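Local coordinates for protein lipase aflb (PDB 6IDY) that probably hydrolyses ester bonds of lipids, as a single-chain fungal lipase with an alpha/beta-hydrolase core and a bound calcium ion, at residues G404-D407 against L408-T411; I216-I219 against S220-E224; T292-I295 against R296-G300; T348-G352 against K353-G357. All coordinates share one frame; numbering follows the deposited sequence.

Contact 1 (G404-D407 against L408-T411); sequences GLDD and LLGT
The opening turn of helix 405-412 is capped where G404, its N-cap residue, meets L408: G404 O takes the L408 N-H at 3.2 Å. Glycine has no side chain to accept the N-H of D407, so the reciprocal bond of a capping box is ruled out, but D407, at N3, accepts G404 N with its carboxylate, OD2 lying at 2.8 Å and using the anti lone pair. D407 CG lies beside the backbone N (chi1 -63°), which turns the carboxylate back toward the helix start. One residue on, L409 N binds L405 O at 2.9 Å. The two leucine side chains meet at a slant, L405 CG 3.8 Å from L409 CD1; branched, apolar ends suit a place where A66 of helix 63-73 lies against both. D407 O is gripped twice, by T411 OG1 at 2.7 Å and T411 N at 3.0 Å, from opposite faces of its plane. The T411 hydroxyl can do this because it, like the D407 carboxylate, is anti to its carbonyl carbon, and it is also bonded to N180. D406 and D407 form salt bridges with R55 and K183. Two acidic groups at this end would probably interact favourably with the helix dipole, while the buried T411 hydroxyl has its hydrogen-bonding needs met.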
ATOM      1  N   GLY A 404      10.320  10.137  11.797  1.00 26.82           N
ATOM      2  CA  GLY A 404      10.203  10.384  13.229  1.00 27.95           C
ATOM      3  C   GLY A 404       8.921   9.832  13.813  1.00 33.04           C
ATOM      4  O   GLY A 404       8.187   9.101  13.138  1.00 31.85           O
ATOM      5  N   LEU A 405       8.642  10.195  15.073  1.00 31.24           N
ATOM      6  CA  LEU A 405       7.452   9.794  15.822  1.00 30.85           C
ATOM      7  C   LEU A 405       6.131  10.041  15.065  1.00 35.36           C
ATOM      8  O   LEU A 405       5.338   9.109  14.948  1.00 35.70           O
ATOM      9  CB  LEU A 405       7.443  10.474  17.208  1.00 31.49           C
ATOM     10  CG  LEU A 405       6.220  10.243  18.111  1.00 35.38           C
ATOM     11  CD1 LEU A 405       6.058   8.771  18.492  1.00 34.50           C
ATOM     12  CD2 LEU A 405       6.287  11.120  19.353  1.00 37.03           C
ATOM     13  N   ASP A 406       5.905  11.272  14.553  1.00 31.93           N
ATOM     14  CA  ASP A 406       4.688  11.658  13.817  1.00 30.94           C
ATOM     15  C   ASP A 406       4.447  10.812  12.574  1.00 32.02           C
ATOM     16  O   ASP A 406       3.296  10.560  12.215  1.00 31.41           O
ATOM     17  CB  ASP A 406       4.704  13.156  13.468  1.00 33.78           C
ATOM     18  CG  ASP A 406       4.557  14.097  14.662  1.00 44.60           C
ATOM     19  OD1 ASP A 406       4.410  13.598  15.803  1.00 44.34           O
ATOM     20  OD2 ASP A 406       4.586  15.329  14.453  1.00 52.77           O
ATOM     21  N   ASP A 407       5.537  10.352  11.941  1.00 27.37           N
ATOM     22  CA  ASP A 407       5.506   9.472  10.770  1.00 25.90           C
ATOM     23  C   ASP A 407       5.000   8.080  11.170  1.00 29.02           C
ATOM     24  O   ASP A 407       4.139   7.539  10.483  1.00 27.72           O
ATOM     25  CB  ASP A 407       6.890   9.407  10.117  1.00 27.10           C
ATOM     26  CG  ASP A 407       7.361  10.747   9.583  1.00 31.15           C
ATOM     27  OD1 ASP A 407       6.623  11.360   8.787  1.00 30.33           O
ATOM     28  OD2 ASP A 407       8.475  11.172   9.949  1.00 35.62           O
ATOM     29  N   LEU A 408       5.486   7.539  12.314  1.00 26.47           N
ATOM     30  CA  LEU A 408       5.055   6.259  12.884  1.00 26.52           C
ATOM     31  C   LEU A 408       3.552   6.358  13.225  1.00 29.89           C
ATOM     32  O   LEU A 408       2.771   5.506  12.798  1.00 29.24           O
ATOM     33  CB  LEU A 408       5.873   5.952  14.170  1.00 27.39           C
ATOM     34  CG  LEU A 408       5.861   4.516  14.757  1.00 32.29           C
ATOM     35  CD1 LEU A 408       6.910   4.380  15.814  1.00 33.39           C
ATOM     36  CD2 LEU A 408       4.523   4.150  15.393  1.00 34.30           C
ATOM     37  N   LEU A 409       3.161   7.403  13.987  1.00 25.83           N
ATOM     38  CA  LEU A 409       1.773   7.623  14.421  1.00 25.08           C
ATOM     39  C   LEU A 409       0.809   7.840  13.266  1.00 27.15           C
ATOM     40  O   LEU A 409      -0.260   7.234  13.245  1.00 25.86           O
ATOM     41  CB  LEU A 409       1.662   8.760  15.453  1.00 25.83           C
ATOM     42  CG  LEU A 409       2.609   8.710  16.669  1.00 31.06           C
ATOM     43  CD1 LEU A 409       2.452   9.949  17.541  1.00 31.45           C
ATOM     44  CD2 LEU A 409       2.419   7.440  17.489  1.00 31.95           C
ATOM     45  N   GLY A 410       1.204   8.681  12.314  1.00 24.42           N
ATOM     46  CA  GLY A 410       0.417   8.992  11.129  1.00 24.02           C
ATOM     47  C   GLY A 410       0.166   7.786  10.248  1.00 27.38           C
ATOM     48  O   GLY A 410      -0.952   7.607   9.758  1.00 26.56           O
ATOM     49  N   THR A 411       1.201   6.939  10.053  1.00 23.86           N
ATOM     50  CA  THR A 411       1.104   5.691   9.273  1.00 22.60           C
ATOM     51  C   THR A 411       0.096   4.738   9.934  1.00 26.02           C
ATOM     52  O   THR A 411      -0.695   4.106   9.246  1.00 25.95           O
ATOM     53  CB  THR A 411       2.489   5.061   9.088  1.00 27.79           C
ATOM     54  OG1 THR A 411       3.333   5.987   8.402  1.00 27.51           O
ATOM     55  CG2 THR A 411       2.449   3.736   8.323  1.00 23.97           C
TER

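Contact 2 (I216-I219 against S220-E224); sequences INYI and SAISE
I222 lays its CG2 methyl over one face of the Y218 ring, 4.1 Å from the centroid and 24° off the normal, a CH-pi contact displaced toward the rim. Its other branch reaches further: CD1 touches Y218 CE2 at 3.7 Å and I219 CD1 at 3.8 Å. With CG1 set between the backbone N and the carbonyl carbon (chi1 61°), a beta-branched isoleucine can serve the tyrosine with both arms and still meet I219. On the next step of the helix S223 OG donates to I219 O at 2.7 Å, joining the S223 N-H, which arrives at 3.2 Å on the other face of the carbonyl. A small hydroxyl suits this last turn, folding back onto the backbone. The backbone bond from I222 N to Y218 O, 3.1 Å, keeps the two residues one turn apart. The helix then ends in a Schellman motif with E224, of positive phi, as C-prime residue, and S220 OG holds the departing chain through S225 O. Farther out, P118 O binds the Y218 hydroxyl. Helix 205-223 leads into strand 227-232 and packs on the sheet: I216 and I219 both touch strands 161-166 and 227-232, while Y218 and I219 meet strand 147-148.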
ATOM      1  N   ILE A 216       2.864   3.949 -15.123  1.00 22.11           N
ATOM      2  CA  ILE A 216       4.196   3.497 -15.524  1.00 21.14           C
ATOM      3  C   ILE A 216       4.586   4.075 -16.885  1.00 25.24           C
ATOM      4  O   ILE A 216       5.594   4.777 -16.982  1.00 25.49           O
ATOM      5  CB  ILE A 216       4.344   1.953 -15.465  1.00 22.89           C
ATOM      6  CG1 ILE A 216       4.328   1.440 -13.996  1.00 22.48           C
ATOM      7  CG2 ILE A 216       5.636   1.530 -16.164  1.00 22.53           C
ATOM      8  CD1 ILE A 216       4.105  -0.115 -13.853  1.00 20.68           C
ATOM      9  N   ASN A 217       3.771   3.810 -17.920  1.00 22.32           N
ATOM     10  CA  ASN A 217       4.031   4.271 -19.282  1.00 23.31           C
ATOM     11  C   ASN A 217       3.977   5.786 -19.426  1.00 27.74           C
ATOM     12  O   ASN A 217       4.762   6.344 -20.193  1.00 27.69           O
ATOM     13  CB  ASN A 217       3.113   3.570 -20.277  1.00 24.34           C
ATOM     14  CG  ASN A 217       3.503   2.129 -20.507  1.00 33.79           C
ATOM     15  OD1 ASN A 217       4.653   1.719 -20.287  1.00 25.29           O
ATOM     16  ND2 ASN A 217       2.564   1.331 -20.980  1.00 23.51           N
ATOM     17  N   TYR A 218       3.120   6.454 -18.637  1.00 24.16           N
ATOM     18  CA  TYR A 218       3.013   7.909 -18.671  1.00 24.51           C
ATOM     19  C   TYR A 218       4.219   8.587 -18.019  1.00 27.61           C
ATOM     20  O   TYR A 218       4.767   9.532 -18.593  1.00 27.81           O
ATOM     21  CB  TYR A 218       1.680   8.397 -18.059  1.00 25.20           C
ATOM     22  CG  TYR A 218       1.578   9.905 -17.970  1.00 26.06           C
ATOM     23  CD1 TYR A 218       1.132  10.658 -19.051  1.00 28.44           C
ATOM     24  CD2 TYR A 218       1.972  10.581 -16.820  1.00 26.04           C
ATOM     25  CE1 TYR A 218       1.077  12.052 -18.987  1.00 29.94           C
ATOM     26  CE2 TYR A 218       1.921  11.969 -16.744  1.00 27.70           C
ATOM     27  CZ  TYR A 218       1.469  12.701 -17.827  1.00 34.00           C
ATOM     28  OH  TYR A 218       1.416  14.065 -17.727  1.00 34.72           O
ATOM     29  N   ILE A 219       4.601   8.140 -16.813  1.00 22.67           N
ATOM     30  CA  ILE A 219       5.727   8.737 -16.093  1.00 22.12           C
ATOM     31  C   ILE A 219       7.029   8.463 -16.848  1.00 26.36           C
ATOM     32  O   ILE A 219       7.855   9.367 -16.968  1.00 26.07           O
ATOM     33  CB  ILE A 219       5.747   8.344 -14.588  1.00 23.99           C
ATOM     34  CG1 ILE A 219       4.494   8.900 -13.840  1.00 23.40           C
ATOM     35  CG2 ILE A 219       7.053   8.741 -13.883  1.00 24.29           C
ATOM     36  CD1 ILE A 219       4.354  10.463 -13.687  1.00 24.10           C
ATOM     37  N   SER A 220       7.164   7.264 -17.442  1.00 22.72           N
ATOM     38  CA  SER A 220       8.347   6.941 -18.243  1.00 22.51           C
ATOM     39  C   SER A 220       8.447   7.853 -19.477  1.00 28.00           C
ATOM     40  O   SER A 220       9.542   8.324 -19.791  1.00 27.14           O
ATOM     41  CB  SER A 220       8.340   5.474 -18.660  1.00 24.46           C
ATOM     42  OG  SER A 220       9.511   5.145 -19.389  1.00 31.23           O
ATOM     43  N   ALA A 221       7.303   8.122 -20.148  1.00 26.57           N
ATOM     44  CA  ALA A 221       7.237   8.967 -21.351  1.00 28.00           C
ATOM     45  C   ALA A 221       7.626  10.422 -21.098  1.00 32.51           C
ATOM     46  O   ALA A 221       8.497  10.933 -21.803  1.00 32.12           O
ATOM     47  CB  ALA A 221       5.854   8.893 -21.979  1.00 28.84           C
ATOM     48  N   ILE A 222       7.001  11.080 -20.087  1.00 29.43           N
ATOM     49  CA  ILE A 222       7.254  12.491 -19.734  1.00 29.43           C
ATOM     50  C   ILE A 222       8.666  12.730 -19.189  1.00 32.96           C
ATOM     51  O   ILE A 222       9.175  13.849 -19.271  1.00 33.69           O
ATOM     52  CB  ILE A 222       6.176  13.081 -18.770  1.00 32.55           C
ATOM     53  CG1 ILE A 222       6.133  12.321 -17.412  1.00 31.46           C
ATOM     54  CG2 ILE A 222       4.796  13.165 -19.447  1.00 34.10           C
ATOM     55  CD1 ILE A 222       5.412  13.027 -16.276  1.00 36.39           C
ATOM     56  N   SER A 223       9.271  11.690 -18.602  1.00 27.84           N
ATOM     57  CA  SER A 223      10.603  11.750 -18.004  1.00 27.12           C
ATOM     58  C   SER A 223      11.692  11.270 -18.950  1.00 29.49           C
ATOM     59  O   SER A 223      12.866  11.481 -18.648  1.00 29.42           O
ATOM     60  CB  SER A 223      10.647  10.899 -16.735  1.00 28.77           C
ATOM     61  OG  SER A 223       9.565  11.200 -15.873  1.00 34.83           O
ATOM     62  N   GLU A 224      11.310  10.562 -20.056  1.00 24.73           N
ATOM     63  CA  GLU A 224      12.226   9.939 -21.034  1.00 24.85           C
ATOM     64  C   GLU A 224      13.228   9.086 -20.241  1.00 29.54           C
ATOM     65  O   GLU A 224      14.448   9.212 -20.392  1.00 30.14           O
ATOM     66  CB  GLU A 224      12.950  11.000 -21.894  1.00 27.11           C
ATOM     67  CG  GLU A 224      12.025  11.884 -22.711  1.00 39.57           C
ATOM     68  CD  GLU A 224      12.733  12.680 -23.791  1.00 64.40           C
ATOM     69  OE1 GLU A 224      13.690  13.419 -23.462  1.00 58.09           O
ATOM     70  OE2 GLU A 224      12.331  12.563 -24.971  1.00 60.03           O
TER

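Contact 3 (T292-I295 against R296-G300); sequences TEFI and RTLRG
E293 and R296 are brought together by bends in both chains. The glutamate turns at chi2 (-63°), and the arginine at chi2, an unusual 148°, and again at chi3, so that its head swings back over the start of the helix. There E293 OE2 and R296 NH2 form a salt bridge of 2.8 Å. The bond meets the oxygen from above the carboxylate plane, and the two flat groups are turned 64° apart; NE adds a weak second bond to the same oxygen. T292 O lies against one face of the guanidinium, offset toward the rim, while R296 NH1 binds N291 O. Long, flexible charged chains suit this exposed flank.

The next face carries T297, whose OG1 donates to E293 O at 2.7 Å. T297 N reaches the same oxygen at 2.8 Å from the opposite face of its plane, so the carbonyl is held twice and the threonine rotamer is fixed. I295 and R299 run alongside each other, with I295 CG2 3.7 Å from R299 CD. The aliphatic stem of R299 thus touches the isoleucine, while its NH1 is bonded to F263 O. F294 and L298 face inward, where the phenylalanine ring stacks with W241 and L298 touches L237 of the same helix, 235-245.

At the start, T292 OG1, also hydrogen-bonded to Q287 O, accepts the I295 N-H in a weak bond of 3.3 Å. This is a threonine N-cap, followed by an i to i+3 salt bridge on a short amphipathic helix, 293-299, packed against helix 235-245 of the alpha/beta core.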
ATOM      1  N   THR A 292      -9.070 -17.164  -4.486  1.00 21.10           N
ATOM      2  CA  THR A 292      -9.959 -16.525  -5.451  1.00 20.72           C
ATOM      3  C   THR A 292      -9.549 -16.777  -6.886  1.00 23.76           C
ATOM      4  O   THR A 292      -8.399 -17.129  -7.155  1.00 21.51           O
ATOM      5  CB  THR A 292     -10.087 -15.032  -5.175  1.00 21.50           C
ATOM      6  OG1 THR A 292      -8.800 -14.420  -5.306  1.00 19.45           O
ATOM      7  CG2 THR A 292     -10.713 -14.751  -3.813  1.00 15.20           C
ATOM      8  N   GLU A 293     -10.504 -16.582  -7.812  1.00 21.97           N
ATOM      9  CA  GLU A 293     -10.259 -16.678  -9.243  1.00 22.36           C
ATOM     10  C   GLU A 293      -9.288 -15.574  -9.645  1.00 24.56           C
ATOM     11  O   GLU A 293      -8.434 -15.816 -10.486  1.00 23.71           O
ATOM     12  CB  GLU A 293     -11.567 -16.576 -10.041  1.00 24.48           C
ATOM     13  CG  GLU A 293     -12.263 -17.918 -10.205  1.00 38.42           C
ATOM     14  CD  GLU A 293     -11.481 -18.957 -10.990  1.00 65.07           C
ATOM     15  OE1 GLU A 293     -11.085 -18.668 -12.143  1.00 63.98           O
ATOM     16  OE2 GLU A 293     -11.259 -20.063 -10.446  1.00 60.35           O
ATOM     17  N   PHE A 294      -9.374 -14.388  -8.995  1.00 20.15           N
ATOM     18  CA  PHE A 294      -8.463 -13.274  -9.255  1.00 18.44           C
ATOM     19  C   PHE A 294      -6.997 -13.679  -9.033  1.00 22.18           C
ATOM     20  O   PHE A 294      -6.180 -13.509  -9.931  1.00 21.92           O
ATOM     21  CB  PHE A 294      -8.812 -12.025  -8.415  1.00 19.14           C
ATOM     22  CG  PHE A 294      -7.763 -10.951  -8.600  1.00 19.57           C
ATOM     23  CD1 PHE A 294      -7.736 -10.178  -9.758  1.00 21.47           C
ATOM     24  CD2 PHE A 294      -6.719 -10.812  -7.690  1.00 20.41           C
ATOM     25  CE1 PHE A 294      -6.717  -9.253  -9.972  1.00 22.08           C
ATOM     26  CE2 PHE A 294      -5.689  -9.898  -7.915  1.00 22.38           C
ATOM     27  CZ  PHE A 294      -5.682  -9.146  -9.067  1.00 21.03           C
ATOM     28  N   ILE A 295      -6.676 -14.169  -7.822  1.00 19.30           N
ATOM     29  CA  ILE A 295      -5.335 -14.592  -7.413  1.00 18.07           C
ATOM     30  C   ILE A 295      -4.821 -15.725  -8.307  1.00 22.18           C
ATOM     31  O   ILE A 295      -3.698 -15.638  -8.799  1.00 22.22           O
ATOM     32  CB  ILE A 295      -5.302 -14.928  -5.886  1.00 20.26           C
ATOM     33  CG1 ILE A 295      -5.527 -13.655  -5.013  1.00 20.01           C
ATOM     34  CG2 ILE A 295      -4.026 -15.685  -5.467  1.00 19.64           C
ATOM     35  CD1 ILE A 295      -4.511 -12.509  -5.161  1.00 17.51           C
ATOM     36  N   ARG A 296      -5.652 -16.755  -8.536  1.00 19.71           N
ATOM     37  CA  ARG A 296      -5.331 -17.901  -9.394  1.00 20.53           C
ATOM     38  C   ARG A 296      -5.024 -17.442 -10.831  1.00 24.22           C
ATOM     39  O   ARG A 296      -4.076 -17.947 -11.439  1.00 22.64           O
ATOM     40  CB  ARG A 296      -6.493 -18.901  -9.377  1.00 22.29           C
ATOM     41  CG  ARG A 296      -6.244 -20.217 -10.117  1.00 37.82           C
ATOM     42  CD  ARG A 296      -6.985 -21.398  -9.493  1.00 55.44           C
ATOM     43  NE  ARG A 296      -8.406 -21.124  -9.251  1.00 71.64           N
ATOM     44  CZ  ARG A 296      -8.932 -20.867  -8.054  1.00 85.21           C
ATOM     45  NH1 ARG A 296      -8.161 -20.843  -6.973  1.00 73.40           N
ATOM     46  NH2 ARG A 296     -10.228 -20.623  -7.931  1.00 70.41           N
ATOM     47  N   THR A 297      -5.818 -16.480 -11.360  1.00 21.88           N
ATOM     48  CA  THR A 297      -5.616 -15.931 -12.710  1.00 21.73           C
ATOM     49  C   THR A 297      -4.291 -15.182 -12.764  1.00 24.30           C
ATOM     50  O   THR A 297      -3.532 -15.373 -13.703  1.00 23.84           O
ATOM     51  CB  THR A 297      -6.795 -15.038 -13.138  1.00 26.26           C
ATOM     52  OG1 THR A 297      -7.990 -15.817 -13.112  1.00 23.60           O
ATOM     53  CG2 THR A 297      -6.609 -14.443 -14.535  1.00 22.63           C
ATOM     54  N   LEU A 298      -4.015 -14.335 -11.755  1.00 21.63           N
ATOM     55  CA  LEU A 298      -2.777 -13.564 -11.705  1.00 20.92           C
ATOM     56  C   LEU A 298      -1.557 -14.466 -11.651  1.00 23.82           C
ATOM     57  O   LEU A 298      -0.621 -14.257 -12.419  1.00 23.52           O
ATOM     58  CB  LEU A 298      -2.771 -12.590 -10.507  1.00 20.78           C
ATOM     59  CG  LEU A 298      -1.441 -11.832 -10.258  1.00 24.51           C
ATOM     60  CD1 LEU A 298      -1.045 -10.962 -11.458  1.00 23.97           C
ATOM     61  CD2 LEU A 298      -1.509 -11.018  -8.993  1.00 23.90           C
ATOM     62  N   ARG A 299      -1.581 -15.468 -10.760  1.00 19.47           N
ATOM     63  CA  ARG A 299      -0.468 -16.379 -10.517  1.00 19.55           C
ATOM     64  C   ARG A 299      -0.207 -17.368 -11.636  1.00 22.96           C
ATOM     65  O   ARG A 299       0.896 -17.906 -11.707  1.00 22.02           O
ATOM     66  CB  ARG A 299      -0.641 -17.097  -9.175  1.00 20.66           C
ATOM     67  CG  ARG A 299      -0.587 -16.113  -8.005  1.00 21.02           C
ATOM     68  CD  ARG A 299      -0.745 -16.813  -6.680  1.00 23.01           C
ATOM     69  NE  ARG A 299       0.435 -17.602  -6.322  1.00 18.60           N
ATOM     70  CZ  ARG A 299       1.493 -17.117  -5.689  1.00 24.84           C
ATOM     71  NH1 ARG A 299       1.550 -15.828  -5.365  1.00 17.10           N
ATOM     72  NH2 ARG A 299       2.505 -17.911  -5.375  1.00 14.28           N
ATOM     73  N   GLY A 300      -1.187 -17.589 -12.508  1.00 20.89           N
ATOM     74  CA  GLY A 300      -1.017 -18.474 -13.663  1.00 21.14           C
ATOM     75  C   GLY A 300      -0.026 -17.898 -14.661  1.00 24.65           C
ATOM     76  O   GLY A 300       0.257 -16.697 -14.622  1.00 23.80           O
TER

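Contact 4 (T348-G352 against K353-G357); sequences TICGG and KPAGG
K353 begins the second half of this loop by closing a type II beta turn on C350: its N-H reaches C350 O at 3.1 Å, coming from above the carbonyl plane with an N-H...O angle of 141°. G351 and G352 occupy the two corners, and G352 has the positive phi (66°) that a residue without CB adopts easily at the third position of such a turn. Beside the bond, K353 CB rests 3.4 Å from C350 O, and CG, anti to its carbonyl carbon, lies 3.6 Å from G351 O. The lysine stem therefore runs along the turn, which suits an exposed residue with a long chain.

P354 then starts a single 3-10 turn, a place where its missing N-H costs nothing; G356 N bonds back to K353 O at 2.9 Å. The methyl of A355 lies beside the sulfur, A355 CB 3.8 Å from C350 SG, a snug fit for a small side chain beside a disulfide. At G356 the chain returns to C350, and the bare CA comes within 3.3 Å of C350 O as a CA-H...O contact. Finally G357 N binds P354 O at 3.1 Å.

C350 is bonded to C395, tying the loop that follows helix 346-349 to helix 391-396, and A355 adds backbone hydrogen bonding with C395. Helix 368-379 also borders the loop, L369 touching C350 and P368 touching A355.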
ATOM      1  N   THR A 348      13.396 -12.548   9.991  1.00 24.47           N
ATOM      2  CA  THR A 348      14.484 -13.452   9.607  1.00 23.96           C
ATOM      3  C   THR A 348      15.775 -12.629   9.539  1.00 28.22           C
ATOM      4  O   THR A 348      16.720 -12.929  10.263  1.00 28.77           O
ATOM      5  CB  THR A 348      14.177 -14.176   8.277  1.00 27.56           C
ATOM      6  OG1 THR A 348      13.078 -15.059   8.464  1.00 23.83           O
ATOM      7  CG2 THR A 348      15.366 -14.978   7.760  1.00 24.97           C
ATOM      8  N   ILE A 349      15.807 -11.604   8.664  1.00 24.95           N
ATOM      9  CA  ILE A 349      16.969 -10.730   8.449  1.00 25.35           C
ATOM     10  C   ILE A 349      17.376  -9.997   9.736  1.00 30.71           C
ATOM     11  O   ILE A 349      18.570  -9.946  10.046  1.00 30.45           O
ATOM     12  CB  ILE A 349      16.744  -9.769   7.248  1.00 27.52           C
ATOM     13  CG1 ILE A 349      16.478 -10.565   5.948  1.00 26.59           C
ATOM     14  CG2 ILE A 349      17.923  -8.796   7.066  1.00 27.59           C
ATOM     15  CD1 ILE A 349      15.784  -9.793   4.889  1.00 25.68           C
ATOM     16  N   CYS A 350      16.389  -9.462  10.489  1.00 27.58           N
ATOM     17  CA  CYS A 350      16.643  -8.749  11.744  1.00 28.53           C
ATOM     18  C   CYS A 350      16.095  -9.506  12.964  1.00 33.29           C
ATOM     19  O   CYS A 350      15.600  -8.883  13.901  1.00 33.67           O
ATOM     20  CB  CYS A 350      16.110  -7.319  11.678  1.00 29.08           C
ATOM     21  SG  CYS A 350      16.947  -6.262  10.468  1.00 33.31           S
ATOM     22  N   GLY A 351      16.205 -10.838  12.942  1.00 30.03           N
ATOM     23  CA  GLY A 351      15.748 -11.711  14.021  1.00 29.72           C
ATOM     24  C   GLY A 351      16.349 -11.365  15.367  1.00 33.69           C
ATOM     25  O   GLY A 351      17.572 -11.231  15.482  1.00 33.17           O
ATOM     26  N   GLY A 352      15.474 -11.150  16.356  1.00 30.53           N
ATOM     27  CA  GLY A 352      15.848 -10.790  17.725  1.00 31.19           C
ATOM     28  C   GLY A 352      16.494  -9.424  17.866  1.00 36.13           C
ATOM     29  O   GLY A 352      17.215  -9.180  18.834  1.00 37.54           O
ATOM     30  N   LYS A 353      16.248  -8.527  16.891  1.00 32.06           N
ATOM     31  CA  LYS A 353      16.785  -7.164  16.857  1.00 31.85           C
ATOM     32  C   LYS A 353      15.629  -6.147  16.759  1.00 33.91           C
ATOM     33  O   LYS A 353      14.545  -6.536  16.315  1.00 32.64           O
ATOM     34  CB  LYS A 353      17.766  -6.998  15.672  1.00 34.61           C
ATOM     35  CG  LYS A 353      18.995  -7.919  15.694  1.00 49.27           C
ATOM     36  CD  LYS A 353      20.118  -7.399  16.587  1.00 62.00           C
ATOM     37  CE  LYS A 353      21.381  -8.224  16.475  1.00 74.89           C
ATOM     38  NZ  LYS A 353      21.243  -9.561  17.115  1.00 83.74           N
ATOM     39  N   PRO A 354      15.826  -4.852  17.136  1.00 30.89           N
ATOM     40  CA  PRO A 354      14.712  -3.881  17.079  1.00 30.29           C
ATOM     41  C   PRO A 354      13.936  -3.802  15.755  1.00 32.07           C
ATOM     42  O   PRO A 354      12.709  -3.764  15.797  1.00 32.46           O
ATOM     43  CB  PRO A 354      15.396  -2.553  17.421  1.00 32.45           C
ATOM     44  CG  PRO A 354      16.490  -2.941  18.334  1.00 37.23           C
ATOM     45  CD  PRO A 354      17.026  -4.228  17.740  1.00 32.88           C
ATOM     46  N   ALA A 355      14.626  -3.812  14.599  1.00 26.74           N
ATOM     47  CA  ALA A 355      13.990  -3.749  13.277  1.00 25.19           C
ATOM     48  C   ALA A 355      13.194  -5.017  12.914  1.00 27.82           C
ATOM     49  O   ALA A 355      12.388  -4.990  11.981  1.00 26.53           O
ATOM     50  CB  ALA A 355      15.023  -3.440  12.206  1.00 26.12           C
ATOM     51  N   GLY A 356      13.423  -6.101  13.654  1.00 25.14           N
ATOM     52  CA  GLY A 356      12.699  -7.355  13.492  1.00 24.61           C
ATOM     53  C   GLY A 356      11.568  -7.505  14.497  1.00 29.14           C
ATOM     54  O   GLY A 356      11.062  -8.609  14.702  1.00 28.73           O
ATOM     55  N   GLY A 357      11.174  -6.390  15.116  1.00 26.26           N
ATOM     56  CA  GLY A 357      10.120  -6.343  16.122  1.00 26.29           C
ATOM     57  C   GLY A 357       8.710  -6.338  15.564  1.00 29.88           C
ATOM     58  O   GLY A 357       8.468  -6.821  14.452  1.00 27.95           O
TER

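In the fold
Along the chain the order is contact 2, contact 3, contact 4, contact 1, each closing before the next opens, and none touches another. Contact 2 ends helix 205-223, which joins strands 190-195 and 227-232 of the central sheet. Contact 3, with its centre 29 Å away, lies on helix 293-299, between strands 253-259 and 310-314; its F294 touches residues at the start of helix 205-223. Contact 4 follows strand 341-345, at one edge of the sheet. Contact 1 is nearest to it, about 10 Å between closest atoms, and packs on helices 63-73 and 96-103. The local turns thus range from the alpha/beta core to the N-terminal helices, with contacts 1 and 3 on opposite sides of the chain's centre.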